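Local coordinates for neuraminidase (Influenza A virus, PDB 4GEZ), which forms a neuraminidase-like homotetramer of a bat influenza A virus and possibly removes terminal sialic acid from glycoconjugates, although its putative active site has diverged, at residues 294-299 with 321-326; 316-321 with 344-349; 45-50 with 61-66; 37-42 with 69-74. All blocks are in the same frame, centred on the assembly; numbering follows the deposited sequence.

From the N terminus, interaction 4 comes first. It closes a long loop by joining 37-42, ahead of strand 44-53, to 69-74, after strand 58-67. Interaction 3 falls within that loop and pairs the same two strands as a beta hairpin. Leu45 of the hairpin packs on Leu74, so the two contacts touch. Much later in the chain, interactions 1 and 2 cross: their segments alternate, and they share Lys321. Together they join the sheet holding strands 294-301 and 313-318 to the sheet holding strands 322-329 and 343-349. Arg325 ties interaction 1 to interaction 3: its NH2 bonds to Ala49 O. All four belong to a beta-propeller subunit.

Interaction 1: 294-299 with 321-326; sequences NGFVLE and KRTGRS
Gly295 and Lys321 join two neighbouring sheets of the beta-propeller by a backbone bond. Gly295 N donates to Lys321 O at 2.7 Å, and the N-H points almost straight at the oxygen (170°). The same carbonyl also receives a CA-H...O contact from Asn294 CA at 3.3 Å. Asn294 and Arg322 form a single antiparallel, non-hydrogen-bonded pair. The strands then separate, as their directions differ by 63°. Past this pair the strands meet through side chains. Thr323 crosses Phe296 at about a right angle, with CG2 of Thr323 3.8 Å from CD1 of Phe296. The ring reaches there because Phe296 CG is anti to the backbone N (chi1 -157°). Its far end meets Ser326, where Phe296 CZ lies 3.9 Å from Ser326 OG. Leu346 and Phe318 also pack against the Phe296 side chain. Gly295 has a positive phi, a conformation that favours glycine. The backbone of the ring residue is held from the next strand by a probable hydrogen bond, Phe296 N to Phe318 O, 3.0 Å.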
loop_
_atom_site.group_PDB
_atom_site.type_symbol
_atom_site.label_atom_id
_atom_site.label_comp_id
_atom_site.label_asym_id
_atom_site.label_seq_id
_atom_site.Cartn_x
_atom_site.Cartn_y
_atom_site.Cartn_z
ATOM N N ASN A 294 23.310 -21.011 -19.083
ATOM C CA ASN A 294 22.340 -21.767 -18.302
ATOM C C ASN A 294 22.956 -22.384 -17.058
ATOM O O ASN A 294 24.122 -22.787 -17.066
ATOM C CB ASN A 294 21.706 -22.864 -19.157
ATOM C CG ASN A 294 20.865 -22.305 -20.287
ATOM O OD1 ASN A 294 20.807 -21.094 -20.489
ATOM N ND2 ASN A 294 20.187 -23.183 -21.010
ATOM N N GLY A 295 22.168 -22.456 -15.990
ATOM C CA GLY A 295 22.614 -23.076 -14.756
ATOM C C GLY A 295 23.491 -22.186 -13.891
ATOM O O GLY A 295 23.827 -21.063 -14.274
ATOM N N PHE A 296 23.858 -22.695 -12.718
ATOM C CA PHE A 296 24.705 -21.980 -11.776
ATOM C C PHE A 296 25.288 -23.005 -10.809
ATOM O O PHE A 296 24.542 -23.753 -10.173
ATOM C CB PHE A 296 23.890 -20.939 -11.009
ATOM C CG PHE A 296 24.710 -19.809 -10.450
ATOM C CD1 PHE A 296 25.326 -18.897 -11.296
ATOM C CD2 PHE A 296 24.848 -19.648 -9.077
ATOM C CE1 PHE A 296 26.077 -17.849 -10.783
ATOM C CE2 PHE A 296 25.590 -18.602 -8.556
ATOM C CZ PHE A 296 26.206 -17.702 -9.408
ATOM N N VAL A 297 26.614 -23.057 -10.711
ATOM C CA VAL A 297 27.268 -24.007 -9.810
ATOM C C VAL A 297 28.232 -23.322 -8.835
ATOM O O VAL A 297 29.021 -22.461 -9.225
ATOM C CB VAL A 297 27.945 -25.181 -10.586
ATOM C CG1 VAL A 297 28.363 -24.742 -11.974
ATOM C CG2 VAL A 297 29.122 -25.763 -9.805
ATOM N N LEU A 298 28.150 -23.705 -7.563
ATOM C CA LEU A 298 29.037 -23.169 -6.539
ATOM C C LEU A 298 30.048 -24.247 -6.179
ATOM O O LEU A 298 29.676 -25.396 -5.942
ATOM C CB LEU A 298 28.254 -22.776 -5.284
ATOM C CG LEU A 298 27.665 -21.369 -5.160
ATOM C CD1 LEU A 298 28.750 -20.340 -4.909
ATOM C CD2 LEU A 298 26.844 -20.995 -6.382
ATOM N N GLU A 299 31.325 -23.883 -6.153
ATOM C CA GLU A 299 32.376 -24.833 -5.810
ATOM C C GLU A 299 33.286 -24.322 -4.693
ATOM O O GLU A 299 33.712 -23.166 -4.702
ATOM C CB GLU A 299 33.192 -25.195 -7.057
ATOM C CG GLU A 299 32.398 -25.945 -8.120
ATOM C CD GLU A 299 33.217 -26.250 -9.361
ATOM O OE1 GLU A 299 34.186 -25.506 -9.627
ATOM O OE2 GLU A 299 32.892 -27.229 -10.069
ATOM N N LYS A 321 17.986 -23.370 -15.953
ATOM C CA LYS A 321 17.621 -21.973 -15.765
ATOM C C LYS A 321 18.620 -21.034 -16.415
ATOM O O LYS A 321 19.828 -21.178 -16.226
ATOM C CB LYS A 321 17.520 -21.657 -14.269
ATOM C CG LYS A 321 16.119 -21.786 -13.705
ATOM C CD LYS A 321 15.428 -20.438 -13.701
ATOM C CE LYS A 321 14.001 -20.551 -13.201
ATOM N NZ LYS A 321 13.333 -19.223 -13.113
ATOM N N ARG A 322 18.118 -20.069 -17.180
ATOM C CA ARG A 322 18.997 -19.060 -17.746
ATOM C C ARG A 322 19.416 -18.142 -16.601
ATOM O O ARG A 322 18.582 -17.675 -15.817
ATOM C CB ARG A 322 18.309 -18.273 -18.868
ATOM C CG ARG A 322 19.258 -17.360 -19.649
ATOM C CD ARG A 322 18.628 -16.753 -20.901
ATOM N NE ARG A 322 19.609 -16.010 -21.695
ATOM C CZ ARG A 322 20.041 -14.786 -21.398
ATOM N NH1 ARG A 322 19.585 -14.160 -20.321
ATOM N NH2 ARG A 322 20.933 -14.186 -22.175
ATOM N N THR A 323 20.714 -17.895 -16.510
ATOM C CA THR A 323 21.298 -17.222 -15.362
ATOM C C THR A 323 21.967 -15.957 -15.892
ATOM O O THR A 323 22.411 -15.930 -17.040
ATOM C CB THR A 323 22.279 -18.177 -14.624
ATOM O OG1 THR A 323 21.701 -18.605 -13.383
ATOM C CG2 THR A 323 23.630 -17.534 -14.366
ATOM N N GLY A 324 22.018 -14.906 -15.079
ATOM C CA GLY A 324 22.616 -13.654 -15.504
ATOM C C GLY A 324 23.607 -13.148 -14.479
ATOM O O GLY A 324 24.482 -13.892 -14.033
ATOM N N ARG A 325 23.478 -11.876 -14.118
ATOM C CA ARG A 325 24.372 -11.236 -13.160
ATOM C C ARG A 325 24.259 -11.851 -11.766
ATOM O O ARG A 325 23.211 -12.390 -11.399
ATOM C CB ARG A 325 24.053 -9.742 -13.096
ATOM C CG ARG A 325 24.353 -8.990 -14.378
ATOM C CD ARG A 325 23.678 -7.627 -14.393
ATOM N NE ARG A 325 23.995 -6.847 -13.203
ATOM C CZ ARG A 325 23.141 -6.626 -12.210
ATOM N NH1 ARG A 325 21.908 -7.110 -12.272
ATOM N NH2 ARG A 325 23.514 -5.914 -11.159
ATOM N N SER A 326 25.340 -11.751 -10.993
ATOM C CA SER A 326 25.339 -12.158 -9.588
ATOM C C SER A 326 26.284 -11.261 -8.795
ATOM O O SER A 326 27.238 -10.708 -9.352
ATOM C CB SER A 326 25.751 -13.625 -9.429
ATOM O OG SER A 326 26.968 -13.892 -10.103
#

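Interaction 2: 316-321 with 344-349; sequences ELFSNK and FWLEIE
Phe318 meets Leu346 and Ile348 in the main apolar group of this contact. Ile348 CG2 sits over one face of the Phe318 ring, offset toward the rim. This is a CH-pi contact, 4.2 Å from CG2 to the ring centroid. Leu346 approaches the same ring obliquely, with its CD2 3.5 Å from Phe318 CE2. A second apolar pair is turned differently. Leu317 CD1 comes in at the edge of the Phe344 ring, in its plane, 3.9 Å from Phe344 CZ. Leu317 and Phe318 are consecutive, yet both point toward 344-349. A classic beta bulge opposite Phe296 explains this. The one polar bond across the contact is made by Lys321. Its chain bends at chi2 (-95°) and runs past Ile348, and NZ gives a hydrogen bond to Glu349 O at 3.1 Å. The donor stands 49° out of the carbonyl plane, so it does not lie on a lone pair. The ammonium group also has a long, weak ion pair with Glu81 of a neighbouring subunit. Phe364, on strand 359-367, touches both Leu317 and Phe318. The axes of 316-318 and 344-349 come no closer than 11.0 Å, so the two sheets meet through side chains, as adjacent blades of a beta-propeller do.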
loop_
_atom_site.group_PDB
_atom_site.type_symbol
_atom_site.label_atom_id
_atom_site.label_comp_id
_atom_site.label_asym_id
_atom_site.label_seq_id
_atom_site.Cartn_x
_atom_site.Cartn_y
_atom_site.Cartn_z
ATOM N N GLU A 316 25.335 -27.718 -7.709
ATOM C CA GLU A 316 24.688 -27.250 -8.920
ATOM C C GLU A 316 23.302 -26.729 -8.563
ATOM O O GLU A 316 22.342 -27.496 -8.513
ATOM C CB GLU A 316 24.597 -28.387 -9.937
ATOM C CG GLU A 316 24.032 -27.980 -11.286
ATOM C CD GLU A 316 24.150 -29.084 -12.315
ATOM O OE1 GLU A 316 23.111 -29.476 -12.886
ATOM O OE2 GLU A 316 25.283 -29.552 -12.556
ATOM N N LEU A 317 23.208 -25.426 -8.302
ATOM C CA LEU A 317 21.950 -24.807 -7.887
ATOM C C LEU A 317 20.947 -24.765 -9.030
ATOM O O LEU A 317 19.746 -24.934 -8.821
ATOM C CB LEU A 317 22.190 -23.383 -7.366
ATOM C CG LEU A 317 23.021 -23.152 -6.103
ATOM C CD1 LEU A 317 23.139 -21.674 -5.792
ATOM C CD2 LEU A 317 22.392 -23.872 -4.935
ATOM N N PHE A 318 21.446 -24.550 -10.241
ATOM C CA PHE A 318 20.592 -24.527 -11.418
ATOM C C PHE A 318 21.257 -25.296 -12.551
ATOM O O PHE A 318 22.485 -25.338 -12.642
ATOM C CB PHE A 318 20.336 -23.080 -11.857
ATOM C CG PHE A 318 19.531 -22.275 -10.878
ATOM C CD1 PHE A 318 18.142 -22.304 -10.912
ATOM C CD2 PHE A 318 20.161 -21.471 -9.935
ATOM C CE1 PHE A 318 17.389 -21.556 -10.014
ATOM C CE2 PHE A 318 19.417 -20.718 -9.034
ATOM C CZ PHE A 318 18.027 -20.760 -9.074
ATOM N N SER A 319 20.446 -25.925 -13.396
ATOM C CA SER A 319 20.948 -26.635 -14.566
ATOM C C SER A 319 20.467 -25.987 -15.860
ATOM O O SER A 319 21.270 -25.589 -16.704
ATOM C CB SER A 319 20.514 -28.102 -14.524
ATOM O OG SER A 319 20.838 -28.693 -13.278
ATOM N N ASN A 320 19.151 -25.848 -15.986
ATOM C CA ASN A 320 18.533 -25.366 -17.214
ATOM C C ASN A 320 18.175 -23.885 -17.163
ATOM O O ASN A 320 18.070 -23.225 -18.199
ATOM C CB ASN A 320 17.278 -26.185 -17.534
ATOM C CG ASN A 320 17.585 -27.640 -17.829
ATOM O OD1 ASN A 320 18.667 -27.975 -18.310
ATOM N ND2 ASN A 320 16.632 -28.515 -17.532
ATOM N N LYS A 321 17.986 -23.370 -15.953
ATOM C CA LYS A 321 17.621 -21.973 -15.765
ATOM C C LYS A 321 18.620 -21.034 -16.415
ATOM O O LYS A 321 19.828 -21.178 -16.226
ATOM C CB LYS A 321 17.520 -21.657 -14.269
ATOM C CG LYS A 321 16.119 -21.786 -13.705
ATOM C CD LYS A 321 15.428 -20.438 -13.701
ATOM C CE LYS A 321 14.001 -20.551 -13.201
ATOM N NZ LYS A 321 13.333 -19.223 -13.113
ATOM N N PHE A 344 24.442 -13.857 -1.452
ATOM C CA PHE A 344 24.589 -13.339 -2.806
ATOM C C PHE A 344 23.237 -13.272 -3.513
ATOM O O PHE A 344 22.332 -14.049 -3.205
ATOM C CB PHE A 344 25.620 -14.147 -3.616
ATOM C CG PHE A 344 25.170 -15.537 -3.995
ATOM C CD1 PHE A 344 24.466 -15.758 -5.175
ATOM C CD2 PHE A 344 25.494 -16.629 -3.195
ATOM C CE1 PHE A 344 24.065 -17.042 -5.536
ATOM C CE2 PHE A 344 25.102 -17.916 -3.547
ATOM C CZ PHE A 344 24.389 -18.121 -4.722
ATOM N N TRP A 345 23.107 -12.355 -4.468
ATOM C CA TRP A 345 21.903 -12.268 -5.285
ATOM C C TRP A 345 22.217 -12.832 -6.656
ATOM O O TRP A 345 23.384 -12.861 -7.061
ATOM C CB TRP A 345 21.400 -10.827 -5.385
ATOM C CG TRP A 345 22.462 -9.837 -5.719
ATOM C CD1 TRP A 345 23.170 -9.068 -4.840
ATOM C CD2 TRP A 345 22.923 -9.479 -7.028
ATOM N NE1 TRP A 345 24.056 -8.267 -5.521
ATOM C CE2 TRP A 345 23.922 -8.498 -6.867
ATOM C CE3 TRP A 345 22.593 -9.895 -8.320
ATOM C CZ2 TRP A 345 24.588 -7.926 -7.949
ATOM C CZ3 TRP A 345 23.257 -9.328 -9.394
ATOM C CH2 TRP A 345 24.241 -8.357 -9.204
ATOM N N LEU A 346 21.187 -13.254 -7.387
ATOM C CA LEU A 346 21.416 -13.923 -8.663
ATOM C C LEU A 346 20.230 -13.694 -9.593
ATOM O O LEU A 346 19.096 -14.035 -9.253
ATOM C CB LEU A 346 21.607 -15.426 -8.412
ATOM C CG LEU A 346 21.742 -16.431 -9.559
ATOM C CD1 LEU A 346 23.116 -16.292 -10.170
ATOM C CD2 LEU A 346 21.486 -17.860 -9.098
ATOM N N GLU A 347 20.495 -13.164 -10.785
ATOM C CA GLU A 347 19.442 -12.972 -11.778
ATOM C C GLU A 347 19.047 -14.311 -12.386
ATOM O O GLU A 347 19.888 -15.014 -12.943
ATOM C CB GLU A 347 19.907 -12.050 -12.910
ATOM C CG GLU A 347 20.056 -10.573 -12.565
ATOM C CD GLU A 347 20.548 -9.762 -13.755
ATOM O OE1 GLU A 347 20.510 -8.515 -13.690
ATOM O OE2 GLU A 347 20.990 -10.375 -14.750
ATOM N N ILE A 348 17.767 -14.661 -12.287
ATOM C CA ILE A 348 17.271 -15.853 -12.962
ATOM C C ILE A 348 16.079 -15.497 -13.835
ATOM O O ILE A 348 15.146 -14.819 -13.387
ATOM C CB ILE A 348 16.896 -16.985 -11.977
ATOM C CG1 ILE A 348 15.954 -16.481 -10.889
ATOM C CG2 ILE A 348 18.155 -17.607 -11.375
ATOM C CD1 ILE A 348 15.413 -17.586 -9.987
ATOM N N GLU A 349 16.110 -15.964 -15.080
ATOM C CA GLU A 349 15.073 -15.622 -16.045
ATOM C C GLU A 349 13.790 -16.400 -15.808
ATOM O O GLU A 349 13.819 -17.626 -15.678
ATOM C CB GLU A 349 15.560 -15.872 -17.476
ATOM C CG GLU A 349 14.532 -15.500 -18.541
ATOM C CD GLU A 349 15.078 -15.588 -19.953
ATOM O OE1 GLU A 349 16.107 -14.938 -20.235
ATOM O OE2 GLU A 349 14.470 -16.302 -20.779
#

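Interaction 3: 45-50 with 61-66; sequences LSRRAY and FFIAYG
In the beta hairpin of strands 44-53 and 58-67, the Tyr65 ring lies between Leu45 and Arg47. Leu45 CB sits over one face, 3.8 Å from the ring centroid, as a CH-pi contact. The guanidinium of Arg47 lies flat on the opposite face with planes 12° apart, a cation-pi stack with CZ 3.8 Å from the centroid. A bend at chi3 (65°) helps lay it there, and Arg47 NH1 makes a salt bridge to Glu82 and a hydrogen bond to Met78 O, which probably fixes its rotation. Arg47 and Ile63 exchange two backbone bonds, of which Ile63 N to Arg47 O is 2.9 Å. At the other end, Tyr50 N donates to Phe61 O at 2.9 Å, and Phe61 N returns a bond to Tyr50 O at 3.0 Å. Phe61 CB packs over the Tyr50 ring, while Tyr50 OH bonds to Ser107. Ser46 CB approaches the Phe62 ring obliquely. Between Arg47 and Tyr50 the register shifts by one residue, a beta bulge in an antiparallel hairpin of one propeller sheet.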
loop_
_atom_site.group_PDB
_atom_site.type_symbol
_atom_site.label_atom_id
_atom_site.label_comp_id
_atom_site.label_asym_id
_atom_site.label_seq_id
_atom_site.Cartn_x
_atom_site.Cartn_y
_atom_site.Cartn_z
ATOM N N LEU A 45 9.476 -2.648 -15.286
ATOM C CA LEU A 45 10.517 -3.398 -15.979
ATOM C C LEU A 45 11.858 -2.847 -15.503
ATOM O O LEU A 45 12.017 -1.636 -15.367
ATOM C CB LEU A 45 10.358 -3.273 -17.502
ATOM C CG LEU A 45 8.963 -3.656 -18.013
ATOM C CD1 LEU A 45 8.796 -3.454 -19.512
ATOM C CD2 LEU A 45 8.655 -5.083 -17.638
ATOM N N SER A 46 12.812 -3.732 -15.234
ATOM C CA SER A 46 14.049 -3.329 -14.582
ATOM C C SER A 46 15.285 -3.981 -15.187
ATOM O O SER A 46 15.186 -4.943 -15.952
ATOM C CB SER A 46 13.982 -3.660 -13.091
ATOM O OG SER A 46 13.939 -5.057 -12.883
ATOM N N ARG A 47 16.445 -3.433 -14.838
ATOM C CA ARG A 47 17.737 -4.019 -15.172
ATOM C C ARG A 47 18.750 -3.567 -14.128
ATOM O O ARG A 47 18.475 -2.638 -13.357
ATOM C CB ARG A 47 18.183 -3.615 -16.583
ATOM C CG ARG A 47 18.293 -2.110 -16.817
ATOM C CD ARG A 47 18.795 -1.803 -18.232
ATOM N NE ARG A 47 17.852 -2.236 -19.266
ATOM C CZ ARG A 47 17.148 -1.416 -20.045
ATOM N NH1 ARG A 47 17.291 -0.103 -19.941
ATOM N NH2 ARG A 47 16.313 -1.911 -20.950
ATOM N N ARG A 48 19.909 -4.227 -14.099
ATOM C CA ARG A 48 20.996 -3.873 -13.185
ATOM C C ARG A 48 20.562 -3.824 -11.724
ATOM O O ARG A 48 20.931 -2.908 -10.992
ATOM C CB ARG A 48 21.637 -2.543 -13.594
ATOM C CG ARG A 48 22.382 -2.590 -14.918
ATOM C CD ARG A 48 22.748 -1.189 -15.383
ATOM N NE ARG A 48 22.814 -1.105 -16.841
ATOM C CZ ARG A 48 22.199 -0.176 -17.566
ATOM N NH1 ARG A 48 21.464 0.753 -16.969
ATOM N NH2 ARG A 48 22.305 -0.183 -18.886
ATOM N N ALA A 49 19.772 -4.806 -11.305
ATOM C CA ALA A 49 19.287 -4.856 -9.929
ATOM C C ALA A 49 20.326 -5.464 -8.987
ATOM O O ALA A 49 21.143 -6.287 -9.400
ATOM C CB ALA A 49 17.971 -5.631 -9.849
ATOM N N TYR A 50 20.283 -5.050 -7.723
ATOM C CA TYR A 50 21.140 -5.599 -6.673
ATOM C C TYR A 50 20.419 -5.448 -5.338
ATOM O O TYR A 50 19.361 -4.826 -5.281
ATOM C CB TYR A 50 22.512 -4.903 -6.642
ATOM C CG TYR A 50 22.451 -3.400 -6.496
ATOM C CD1 TYR A 50 22.308 -2.585 -7.611
ATOM C CD2 TYR A 50 22.548 -2.795 -5.246
ATOM C CE1 TYR A 50 22.252 -1.213 -7.489
ATOM C CE2 TYR A 50 22.492 -1.420 -5.113
ATOM C CZ TYR A 50 22.344 -0.638 -6.241
ATOM O OH TYR A 50 22.287 0.732 -6.134
ATOM N N PHE A 61 17.339 -2.651 -5.347
ATOM C CA PHE A 61 17.637 -1.421 -6.062
ATOM C C PHE A 61 17.781 -1.813 -7.520
ATOM O O PHE A 61 18.434 -2.811 -7.826
ATOM C CB PHE A 61 18.950 -0.819 -5.558
ATOM C CG PHE A 61 18.870 -0.266 -4.164
ATOM C CD1 PHE A 61 19.019 -1.095 -3.056
ATOM C CD2 PHE A 61 18.672 1.093 -3.965
ATOM C CE1 PHE A 61 18.948 -0.579 -1.773
ATOM C CE2 PHE A 61 18.604 1.620 -2.689
ATOM C CZ PHE A 61 18.742 0.781 -1.588
ATOM N N PHE A 62 17.173 -1.047 -8.420
ATOM C CA PHE A 62 17.191 -1.403 -9.835
ATOM C C PHE A 62 17.030 -0.192 -10.743
ATOM O O PHE A 62 16.557 0.863 -10.306
ATOM C CB PHE A 62 16.110 -2.449 -10.152
ATOM C CG PHE A 62 14.716 -2.057 -9.722
ATOM C CD1 PHE A 62 14.243 -2.404 -8.463
ATOM C CD2 PHE A 62 13.869 -1.372 -10.590
ATOM C CE1 PHE A 62 12.954 -2.064 -8.066
ATOM C CE2 PHE A 62 12.578 -1.028 -10.205
ATOM C CZ PHE A 62 12.120 -1.373 -8.938
ATOM N N ILE A 63 17.410 -0.360 -12.006
ATOM C CA ILE A 63 17.241 0.674 -13.021
ATOM C C ILE A 63 15.970 0.394 -13.807
ATOM O O ILE A 63 15.885 -0.598 -14.532
ATOM C CB ILE A 63 18.452 0.722 -13.977
ATOM C CG1 ILE A 63 19.728 1.042 -13.194
ATOM C CG2 ILE A 63 18.232 1.757 -15.073
ATOM C CD1 ILE A 63 19.717 2.417 -12.520
ATOM N N ALA A 64 14.989 1.279 -13.663
ATOM C CA ALA A 64 13.678 1.089 -14.276
ATOM C C ALA A 64 13.628 1.738 -15.657
ATOM O O ALA A 64 14.149 2.843 -15.847
ATOM C CB ALA A 64 12.605 1.670 -13.378
ATOM N N TYR A 65 12.984 1.059 -16.608
ATOM C CA TYR A 65 12.923 1.537 -17.993
ATOM C C TYR A 65 11.530 1.444 -18.631
ATOM O O TYR A 65 11.309 1.959 -19.734
ATOM C CB TYR A 65 13.965 0.809 -18.861
ATOM C CG TYR A 65 13.702 -0.669 -19.061
ATOM C CD1 TYR A 65 12.989 -1.127 -20.164
ATOM C CD2 TYR A 65 14.178 -1.606 -18.152
ATOM C CE1 TYR A 65 12.750 -2.478 -20.351
ATOM C CE2 TYR A 65 13.946 -2.958 -18.326
ATOM C CZ TYR A 65 13.231 -3.387 -19.429
ATOM O OH TYR A 65 12.999 -4.730 -19.608
ATOM N N GLY A 66 10.596 0.772 -17.963
ATOM C CA GLY A 66 9.269 0.622 -18.537
ATOM C C GLY A 66 8.216 -0.039 -17.666
ATOM O O GLY A 66 8.492 -0.469 -16.540
#

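Interaction 4: 37-42 with 69-74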
loop_
_atom_site.group_PDB
_atom_site.type_symbol
_atom_site.label_atom_id
_atom_site.label_comp_id
_atom_site.label_asym_id
_atom_site.label_seq_id
_atom_site.Cartn_x
_atom_site.Cartn_y
_atom_site.Cartn_z
ATOM N N PRO A 37 2.587 -16.285 -18.891
ATOM C CA PRO A 37 2.679 -15.676 -20.221
ATOM C C PRO A 37 2.303 -14.203 -20.158
ATOM O O PRO A 37 3.072 -13.375 -20.629
ATOM C CB PRO A 37 1.648 -16.454 -21.045
ATOM C CG PRO A 37 1.435 -17.729 -20.313
ATOM C CD PRO A 37 1.687 -17.451 -18.864
ATOM N N GLU A 38 1.147 -13.883 -19.583
ATOM C CA GLU A 38 0.709 -12.492 -19.502
ATOM C C GLU A 38 0.960 -11.846 -18.144
ATOM O O GLU A 38 0.712 -12.450 -17.095
ATOM C CB GLU A 38 -0.771 -12.367 -19.879
ATOM C CG GLU A 38 -1.059 -12.679 -21.333
ATOM C CD GLU A 38 -0.665 -11.540 -22.256
ATOM O OE1 GLU A 38 -0.754 -11.716 -23.489
ATOM O OE2 GLU A 38 -0.266 -10.469 -21.750
ATOM N N LEU A 39 1.451 -10.612 -18.182
ATOM C CA LEU A 39 1.725 -9.842 -16.977
ATOM C C LEU A 39 0.626 -8.800 -16.789
ATOM O O LEU A 39 0.029 -8.335 -17.764
ATOM C CB LEU A 39 3.089 -9.141 -17.091
ATOM C CG LEU A 39 4.320 -10.021 -17.322
ATOM C CD1 LEU A 39 5.577 -9.209 -17.556
ATOM C CD2 LEU A 39 4.515 -10.938 -16.135
ATOM N N PRO A 40 0.352 -8.430 -15.528
ATOM C CA PRO A 40 -0.487 -7.263 -15.245
ATOM C C PRO A 40 0.254 -5.998 -15.659
ATOM O O PRO A 40 1.470 -6.039 -15.823
ATOM C CB PRO A 40 -0.666 -7.324 -13.723
ATOM C CG PRO A 40 0.485 -8.156 -13.232
ATOM C CD PRO A 40 0.711 -9.166 -14.303
ATOM N N GLY A 41 -0.463 -4.896 -15.835
ATOM C CA GLY A 41 0.102 -3.691 -16.420
ATOM C C GLY A 41 0.977 -2.795 -15.558
ATOM O O GLY A 41 1.716 -1.961 -16.088
ATOM N N ASP A 42 0.896 -2.950 -14.239
ATOM C CA ASP A 42 1.528 -1.993 -13.329
ATOM C C ASP A 42 2.903 -2.425 -12.821
ATOM O O ASP A 42 3.466 -1.777 -11.934
ATOM C CB ASP A 42 0.625 -1.733 -12.120
ATOM C CG ASP A 42 0.272 -3.011 -11.376
ATOM O OD1 ASP A 42 -0.077 -4.012 -12.038
ATOM O OD2 ASP A 42 0.367 -3.024 -10.129
ATOM N N ALA A 69 2.579 -3.211 -18.901
ATOM C CA ALA A 69 1.458 -2.992 -19.807
ATOM C C ALA A 69 1.926 -2.884 -21.255
ATOM O O ALA A 69 1.149 -3.102 -22.186
ATOM C CB ALA A 69 0.705 -1.734 -19.409
ATOM N N ASN A 70 3.197 -2.537 -21.431
ATOM C CA ASN A 70 3.792 -2.381 -22.751
ATOM C C ASN A 70 4.781 -3.515 -23.050
ATOM O O ASN A 70 5.711 -3.348 -23.836
ATOM C CB ASN A 70 4.460 -1.005 -22.871
ATOM C CG ASN A 70 3.486 0.142 -22.619
ATOM O OD1 ASN A 70 2.598 0.409 -23.429
ATOM N ND2 ASN A 70 3.650 0.823 -21.490
ATOM N N GLN A 71 4.560 -4.659 -22.399
ATOM C CA GLN A 71 5.305 -5.910 -22.609
ATOM C C GLN A 71 5.596 -6.257 -24.077
ATOM O O GLN A 71 6.708 -6.668 -24.420
ATOM C CB GLN A 71 4.500 -7.060 -21.983
ATOM C CG GLN A 71 5.187 -8.428 -21.980
ATOM C CD GLN A 71 4.293 -9.530 -21.421
ATOM O OE1 GLN A 71 3.142 -9.287 -21.060
ATOM N NE2 GLN A 71 4.815 -10.750 -21.368
ATOM N N HIS A 72 4.587 -6.096 -24.929
ATOM C CA HIS A 72 4.663 -6.451 -26.347
ATOM C C HIS A 72 4.833 -5.229 -27.251
ATOM O O HIS A 72 4.779 -5.337 -28.477
ATOM C CB HIS A 72 3.415 -7.241 -26.749
ATOM C CG HIS A 72 3.113 -8.394 -25.850
ATOM N ND1 HIS A 72 4.096 -9.237 -25.364
ATOM C CD2 HIS A 72 1.953 -8.811 -25.281
ATOM C CE1 HIS A 72 3.542 -10.145 -24.579
ATOM N NE2 HIS A 72 2.250 -9.906 -24.509
ATOM N N LEU A 73 5.055 -4.074 -26.634
ATOM C CA LEU A 73 5.109 -2.807 -27.352
ATOM C C LEU A 73 6.448 -2.119 -27.097
ATOM O O LEU A 73 6.678 -0.996 -27.552
ATOM C CB LEU A 73 3.951 -1.900 -26.912
ATOM C CG LEU A 73 2.528 -2.433 -27.134
ATOM C CD1 LEU A 73 1.501 -1.691 -26.289
ATOM C CD2 LEU A 73 2.137 -2.370 -28.596
ATOM N N LEU A 74 7.327 -2.798 -26.364
ATOM C CA LEU A 74 8.626 -2.231 -26.011
ATOM C C LEU A 74 9.786 -3.009 -26.631
ATOM O O LEU A 74 9.755 -4.239 -26.728
ATOM C CB LEU A 74 8.801 -2.174 -24.486
ATOM C CG LEU A 74 7.928 -1.176 -23.717
ATOM C CD1 LEU A 74 8.311 -1.101 -22.246
ATOM C CD2 LEU A 74 7.972 0.204 -24.356
#
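His72 turns the edge of its ring to the Glu38 carboxylate. Glu38 OE1 lies near the ring plane, 3.7 Å from His72 NE2, and the carboxylate stands nearly upright to the ring (86°). Gln71 CB, from the same segment as His72, lies over the rim of one imidazole face. The Gln71 amide is the second flat group. The Leu39 and Gln71 side chains cross at about a right angle, with Leu39 CD1 4.1 Å from Gln71 CD. The amide edge is used for bonding. Gln71 NE2 gives a nearly straight hydrogen bond to Pro37 O at 3.2 Å, with the acceptor close to the amide plane. Chi1 (-174°) and chi2 of Gln71 are both trans, which carries the amide across to Pro37. A second bond is purely backbone: Ala69 N donates to Gly41 O at 3.2 Å, but its angle at the hydrogen is only 138°. Ala69 CB also packs on Gly41 CA at 3.6 Å. Both loops, one leading into strand 44-53 and the other following strand 58-67, lie at subunit interfaces of the tetramer. Glu38 N bonds to Asn70 of one neighbouring subunit, and Asn70 OD1 accepts from Glu38 N of another. The two hydrogen bonds across the loops use neutral amide and carbonyl groups, so they should depend little on pH. The Glu38-His72 approach may become more attractive if the imidazole is protonated.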